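Long-range contacts in CCHC-type domain-containing protein (Trypanosoma brucei brucei, PDB 7C42), which probably trims guide RNA as a 3'-5' RNA exonuclease of the RNase D family, and carries zinc-binding CCHC knuckles: residues 36-41 / 94-99; 44-49 / 165-170. One frame throughout, in Å; residues are numbered along the deposited sequence.

Contact 1 (36-41 / 94-99); sequences RSIALD and REIRKL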
loop_
_atom_site.group_PDB
_atom_site.type_symbol
_atom_site.label_atom_id
_atom_site.label_comp_id
_atom_site.label_asym_id
_atom_site.label_seq_id
_atom_site.Cartn_x
_atom_site.Cartn_y
_atom_site.Cartn_z
ATOM N N ARG A 36 9.644 -0.580 -15.138
ATOM C CA ARG A 36 9.704 -1.863 -14.454
ATOM C C ARG A 36 8.589 -2.009 -13.423
ATOM O O ARG A 36 8.133 -3.129 -13.170
ATOM C CB ARG A 36 11.073 -2.033 -13.776
ATOM C CG ARG A 36 11.218 -3.251 -12.859
ATOM C CD ARG A 36 11.320 -4.549 -13.655
ATOM N NE ARG A 36 11.211 -5.743 -12.815
ATOM C CZ ARG A 36 10.080 -6.418 -12.612
ATOM N NH1 ARG A 36 8.949 -6.011 -13.180
ATOM N NH2 ARG A 36 10.072 -7.501 -11.840
ATOM N N SER A 37 8.136 -0.894 -12.840
ATOM C CA SER A 37 7.072 -0.860 -11.847
ATOM C C SER A 37 6.195 0.360 -12.097
ATOM O O SER A 37 6.698 1.428 -12.451
ATOM C CB SER A 37 7.615 -0.791 -10.413
ATOM O OG SER A 37 8.448 -1.886 -10.098
ATOM N N ILE A 38 4.887 0.198 -11.899
ATOM C CA ILE A 38 3.904 1.267 -12.056
ATOM C C ILE A 38 2.999 1.253 -10.826
ATOM O O ILE A 38 2.289 0.269 -10.582
ATOM C CB ILE A 38 3.070 1.098 -13.338
ATOM C CG1 ILE A 38 3.979 0.917 -14.560
ATOM C CG2 ILE A 38 2.129 2.273 -13.521
ATOM C CD1 ILE A 38 3.234 0.667 -15.853
ATOM N N ALA A 39 3.033 2.323 -10.046
ATOM C CA ALA A 39 2.080 2.472 -8.957
ATOM C C ALA A 39 0.727 2.884 -9.525
ATOM O O ALA A 39 0.653 3.766 -10.385
ATOM C CB ALA A 39 2.578 3.513 -7.956
ATOM N N LEU A 40 -0.348 2.256 -9.039
ATOM C CA LEU A 40 -1.690 2.509 -9.559
ATOM C C LEU A 40 -2.666 2.878 -8.446
ATOM O O LEU A 40 -2.523 2.434 -7.306
ATOM C CB LEU A 40 -2.232 1.281 -10.316
ATOM C CG LEU A 40 -1.570 0.969 -11.654
ATOM C CD1 LEU A 40 -2.148 -0.322 -12.246
ATOM C CD2 LEU A 40 -1.747 2.128 -12.624
ATOM N N ASP A 41 -3.687 3.667 -8.804
ATOM C CA ASP A 41 -4.742 4.099 -7.893
ATOM C C ASP A 41 -5.949 4.517 -8.742
ATOM O O ASP A 41 -5.855 4.634 -9.968
ATOM C CB ASP A 41 -4.249 5.232 -6.983
ATOM C CG ASP A 41 -5.225 5.579 -5.853
ATOM O OD1 ASP A 41 -6.204 4.830 -5.619
ATOM O OD2 ASP A 41 -5.006 6.625 -5.197
ATOM N N ARG A 94 2.903 -9.221 -17.529
ATOM C CA ARG A 94 3.365 -9.666 -16.221
ATOM C C ARG A 94 4.800 -9.237 -15.925
ATOM O O ARG A 94 5.217 -9.283 -14.765
ATOM C CB ARG A 94 3.217 -11.193 -16.106
ATOM C CG ARG A 94 4.319 -11.998 -16.786
ATOM C CD ARG A 94 3.953 -13.491 -16.943
ATOM N NE ARG A 94 3.558 -14.089 -15.670
ATOM C CZ ARG A 94 2.299 -14.349 -15.333
ATOM N NH1 ARG A 94 1.322 -14.065 -16.182
ATOM N NH2 ARG A 94 2.010 -14.887 -14.152
ATOM N N GLU A 95 5.555 -8.786 -16.927
ATOM C CA GLU A 95 6.913 -8.332 -16.660
ATOM C C GLU A 95 6.970 -6.901 -16.142
ATOM O O GLU A 95 8.052 -6.445 -15.765
ATOM C CB GLU A 95 7.788 -8.466 -17.917
ATOM C CG GLU A 95 7.566 -9.748 -18.736
ATOM C CD GLU A 95 7.997 -11.037 -18.024
ATOM O OE1 GLU A 95 7.711 -12.133 -18.565
ATOM O OE2 GLU A 95 8.619 -10.967 -16.937
ATOM N N ILE A 96 5.847 -6.187 -16.104
ATOM C CA ILE A 96 5.773 -4.867 -15.490
ATOM C C ILE A 96 4.971 -4.991 -14.196
ATOM O O ILE A 96 3.783 -5.339 -14.219
ATOM C CB ILE A 96 5.146 -3.823 -16.423
ATOM C CG1 ILE A 96 5.951 -3.692 -17.712
ATOM C CG2 ILE A 96 5.092 -2.485 -15.726
ATOM C CD1 ILE A 96 5.307 -2.735 -18.712
ATOM N N ARG A 97 5.621 -4.700 -13.077
ATOM C CA ARG A 97 4.977 -4.800 -11.779
ATOM C C ARG A 97 3.995 -3.648 -11.601
ATOM O O ARG A 97 4.351 -2.487 -11.805
ATOM C CB ARG A 97 6.041 -4.779 -10.685
ATOM C CG ARG A 97 5.513 -4.976 -9.292
ATOM C CD ARG A 97 6.635 -4.986 -8.261
ATOM N NE ARG A 97 7.371 -6.249 -8.221
ATOM C CZ ARG A 97 8.675 -6.368 -8.463
ATOM N NH1 ARG A 97 9.396 -5.302 -8.783
ATOM N NH2 ARG A 97 9.257 -7.556 -8.399
ATOM N N LYS A 98 2.752 -3.967 -11.236
ATOM C CA LYS A 98 1.751 -2.961 -10.897
ATOM C C LYS A 98 1.620 -2.922 -9.386
ATOM O O LYS A 98 1.275 -3.934 -8.767
ATOM C CB LYS A 98 0.400 -3.267 -11.538
ATOM C CG LYS A 98 0.484 -3.976 -12.862
ATOM C CD LYS A 98 1.118 -3.117 -13.930
ATOM C CE LYS A 98 0.993 -3.798 -15.263
ATOM N NZ LYS A 98 1.270 -5.260 -15.213
ATOM N N LEU A 99 1.913 -1.769 -8.792
ATOM C CA LEU A 99 1.909 -1.611 -7.344
ATOM C C LEU A 99 0.590 -0.997 -6.884
ATOM O O LEU A 99 0.146 0.006 -7.439
ATOM C CB LEU A 99 3.076 -0.728 -6.897
ATOM C CG LEU A 99 4.487 -1.064 -7.365
ATOM C CD1 LEU A 99 5.366 0.146 -7.172
ATOM C CD2 LEU A 99 5.054 -2.242 -6.593
HETATM O O HOH W 1 6.665 -8.184 -12.377
HETATM O O HOH W 2 8.779 -2.502 -7.478
#
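Arg36 and Arg97 meet through their guanidinium groups, whose planes stand 35° apart. Arg97 NH1 lies over one face of the Arg36 group, 3.8 Å above its plane and displaced toward the rim, while Arg36 NH2 sits over a face of the Arg97 group. The nearest approach is 3.5 Å, between Arg36 NH2 and Arg97 NH2. A salt bridge from Arg97 NH2 to Glu216 probably offsets part of this like charge. Although Arg36 CB points away from 94-99, a bend at chi2 (73°) brings the chain back over it. Arg36 NH1 donates to a water at the edge of its group, in plane, and that water donates to Arg94 O. Ser37 OG takes the edge of the Arg97 guanidinium, near its plane, and shares a second water with Arg97 NH1.

From this end the backbones continue as a parallel beta ladder inside the RNase H-like exonuclease sheet, with strand 57-64 antiparallel to 37-44 on one side and 121-123 beyond 97-100. Arg97 N donates to Arg36 O, Ile38 N to Arg97 O (2.7 Å), Leu99 N to Ile38 O and Leu40 N to Leu99 O (2.8 Å), the alternation expected of parallel pairing.

Leu99 CD1 approaches Ser37 CB at 4.1 Å, on the face where Leu99 also packs on Ile195 and Ser199 of helix 182-202. On the face of Ile38 and Lys98, toward helix 80-92, the Ile38 side chain runs at an angle across that of Ile96, with Ile38 CD1 3.7 Å from Ile96 CG2. Leu40 and Lys98 lie alongside, Leu40 CD1 4.0 Å from Lys98 CB. Lys98 NZ, after bends at chi2 and chi4, lies among four carbonyl oxygens, Ile96 O (2.7 Å) and those of Leu91, Asp93 and Glu119, which must share its three N-H groups.

Contact 2 (44-49 / 165-170); sequences AFCTTD and TAMTLG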
loop_
_atom_site.group_PDB
_atom_site.type_symbol
_atom_site.label_atom_id
_atom_site.label_comp_id
_atom_site.label_asym_id
_atom_site.label_seq_id
_atom_site.Cartn_x
_atom_site.Cartn_y
_atom_site.Cartn_z
ATOM N N ALA A 44 -13.155 7.068 -7.832
ATOM C CA ALA A 44 -14.453 6.638 -8.328
ATOM C C ALA A 44 -15.560 7.535 -7.780
ATOM O O ALA A 44 -15.409 8.152 -6.725
ATOM C CB ALA A 44 -14.721 5.181 -7.939
ATOM N N PHE A 45 -16.689 7.590 -8.502
ATOM C CA PHE A 45 -17.869 8.309 -8.017
ATOM C C PHE A 45 -18.266 7.771 -6.656
ATOM O O PHE A 45 -18.312 6.554 -6.459
ATOM C CB PHE A 45 -19.064 8.139 -8.964
ATOM C CG PHE A 45 -18.978 8.930 -10.237
ATOM C CD1 PHE A 45 -17.795 9.514 -10.647
ATOM C CD2 PHE A 45 -20.103 9.078 -11.034
ATOM C CE1 PHE A 45 -17.728 10.237 -11.820
ATOM C CE2 PHE A 45 -20.043 9.799 -12.210
ATOM C CZ PHE A 45 -18.853 10.368 -12.608
ATOM N N CYS A 46 -18.560 8.671 -5.717
ATOM C CA CYS A 46 -19.136 8.244 -4.448
ATOM C C CYS A 46 -20.519 7.661 -4.692
ATOM O O CYS A 46 -21.264 8.142 -5.547
ATOM C CB CYS A 46 -19.222 9.416 -3.474
ATOM S SG CYS A 46 -17.629 10.183 -3.141
ATOM N N THR A 47 -20.826 6.631 -3.943
ATOM C CA THR A 47 -22.097 5.997 -4.047
ATOM C C THR A 47 -22.971 6.325 -2.851
ATOM O O THR A 47 -22.549 6.292 -1.703
ATOM C CB THR A 47 -22.040 4.471 -4.246
ATOM O OG1 THR A 47 -21.482 3.862 -3.113
ATOM C CG2 THR A 47 -21.230 4.103 -5.422
ATOM N N THR A 48 -24.242 6.550 -3.129
ATOM C CA THR A 48 -25.249 6.935 -2.133
ATOM C C THR A 48 -25.439 5.897 -1.062
ATOM O O THR A 48 -25.871 6.218 0.025
ATOM C CB THR A 48 -26.586 7.328 -2.776
ATOM O OG1 THR A 48 -27.429 6.186 -2.863
ATOM C CG2 THR A 48 -26.351 7.861 -4.183
ATOM N N ASP A 49 -25.335 4.651 -1.458
ATOM C CA ASP A 49 -25.291 3.497 -0.597
ATOM C C ASP A 49 -23.975 3.425 0.154
ATOM O O ASP A 49 -23.881 2.862 1.221
ATOM C CB ASP A 49 -25.316 2.291 -1.479
ATOM C CG ASP A 49 -25.646 1.055 -0.753
ATOM O OD1 ASP A 49 -25.278 0.906 0.418
ATOM O OD2 ASP A 49 -26.244 0.178 -1.396
ATOM N N THR A 165 -13.968 15.555 3.162
ATOM C CA THR A 165 -15.313 15.694 3.721
ATOM C C THR A 165 -16.371 15.273 2.710
ATOM O O THR A 165 -17.302 14.525 3.039
ATOM C CB THR A 165 -15.566 17.144 4.163
ATOM O OG1 THR A 165 -14.654 17.507 5.206
ATOM C CG2 THR A 165 -17.014 17.322 4.642
ATOM N N ALA A 166 -16.246 15.767 1.472
ATOM C CA ALA A 166 -17.198 15.427 0.413
ATOM C C ALA A 166 -17.323 13.919 0.238
ATOM O O ALA A 166 -18.435 13.376 0.166
ATOM C CB ALA A 166 -16.772 16.077 -0.902
HETATM N N MSE A 167 -16.188 13.226 0.177
HETATM C CA MSE A 167 -16.160 11.788 -0.045
HETATM C C MSE A 167 -16.754 11.024 1.123
HETATM O O MSE A 167 -17.392 9.985 0.929
HETATM C CB MSE A 167 -14.732 11.309 -0.280
HETATM C CG MSE A 167 -14.126 11.749 -1.595
HETATM SE SE MSE A 167 -12.288 11.111 -1.739
HETATM C CE MSE A 167 -11.658 12.513 -2.789
ATOM N N THR A 168 -16.519 11.522 2.339
ATOM C CA THR A 168 -17.090 10.867 3.511
ATOM C C THR A 168 -18.594 11.073 3.565
ATOM O O THR A 168 -19.336 10.160 3.947
ATOM C CB THR A 168 -16.444 11.385 4.796
ATOM O OG1 THR A 168 -15.017 11.352 4.671
ATOM C CG2 THR A 168 -16.869 10.519 5.982
ATOM N N LEU A 169 -19.058 12.270 3.194
ATOM C CA LEU A 169 -20.494 12.519 3.106
ATOM C C LEU A 169 -21.134 11.608 2.063
ATOM O O LEU A 169 -22.113 10.907 2.349
ATOM C CB LEU A 169 -20.748 13.997 2.783
ATOM C CG LEU A 169 -22.162 14.555 2.964
ATOM C CD1 LEU A 169 -22.712 14.217 4.342
ATOM C CD2 LEU A 169 -22.165 16.057 2.750
ATOM N N GLY A 170 -20.580 11.594 0.849
ATOM C CA GLY A 170 -21.015 10.654 -0.172
ATOM C C GLY A 170 -22.462 10.795 -0.586
ATOM O O GLY A 170 -23.114 9.793 -0.901
#
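Cys46 points its side chain at the last turn of helix 161-169. Its CB packs on the main chain of Gly170, 4.0 Å from that residue's CA. Gly170 is the first residue to leave helical geometry, with a positive phi of 62°, yet Gly170 N still donates to Ala166 O.

One bond further, the thiol is turned back beside the Cys46 backbone N (chi1 -58°), a rotation that carries SG along the helix from Gly170 to Met167. There it lies 3.8 Å from Met167 CA and 4.1 Å from Met167 O. The same sulfur is 4.1 Å from Met167 CG, so it touches the root of the selenomethionine chain rather than its selenium. Beyond CG that chain runs extended, and it also packs on Trp175; the nearest approach of its side chain to that of Glu43, a residue seen to bind metal and AMP, is about 4 Å.

After Cys46 the loop stays near the helix end by backbone alone. Thr47 O and Gly170 O are 3.6 Å apart, two acceptors in mere proximity, and Thr48 CA is 3.8 Å from Gly170 O, although Thr48 is poorly ordered. Cys46 also packs on Val174, and its N donates to the carbonyl of Pro173, in the connection following the helix. The contact thus joins the loop after strand 37-44 to the end of helix 161-169; Ala44 and Thr168, one in each segment, have been seen binding AMP, so it flanks the nucleotide site.

No hydrogen bond links the two segments themselves, and only 163 Å² is buried between them. The chemistry is therefore that of nondirectional van der Waals packing of a thiol and a methylene on a helix end, while the directional bond is the one from Cys46 N to Pro173 O.

Contact 1 and contact 2 have centres about 28 Å apart and are joined by the chain itself: strand 37-44 leaves the ladder of contact 1 and runs into the loop of contact 2. Metal-binding residues of the exonuclease site sit where the strand passes from one to the other: Asp41, which closes segment 36-41, binds manganese or calcium in other crystals of this protein, as does Glu43 two residues later. From contact 1, the side chain of Leu40 comes about 6 Å from that of Asp106, and that of Ala39 about 8 Å from that of Asp191. From contact 2, Met167 comes about 9 Å from Asp191, side chain to side chain.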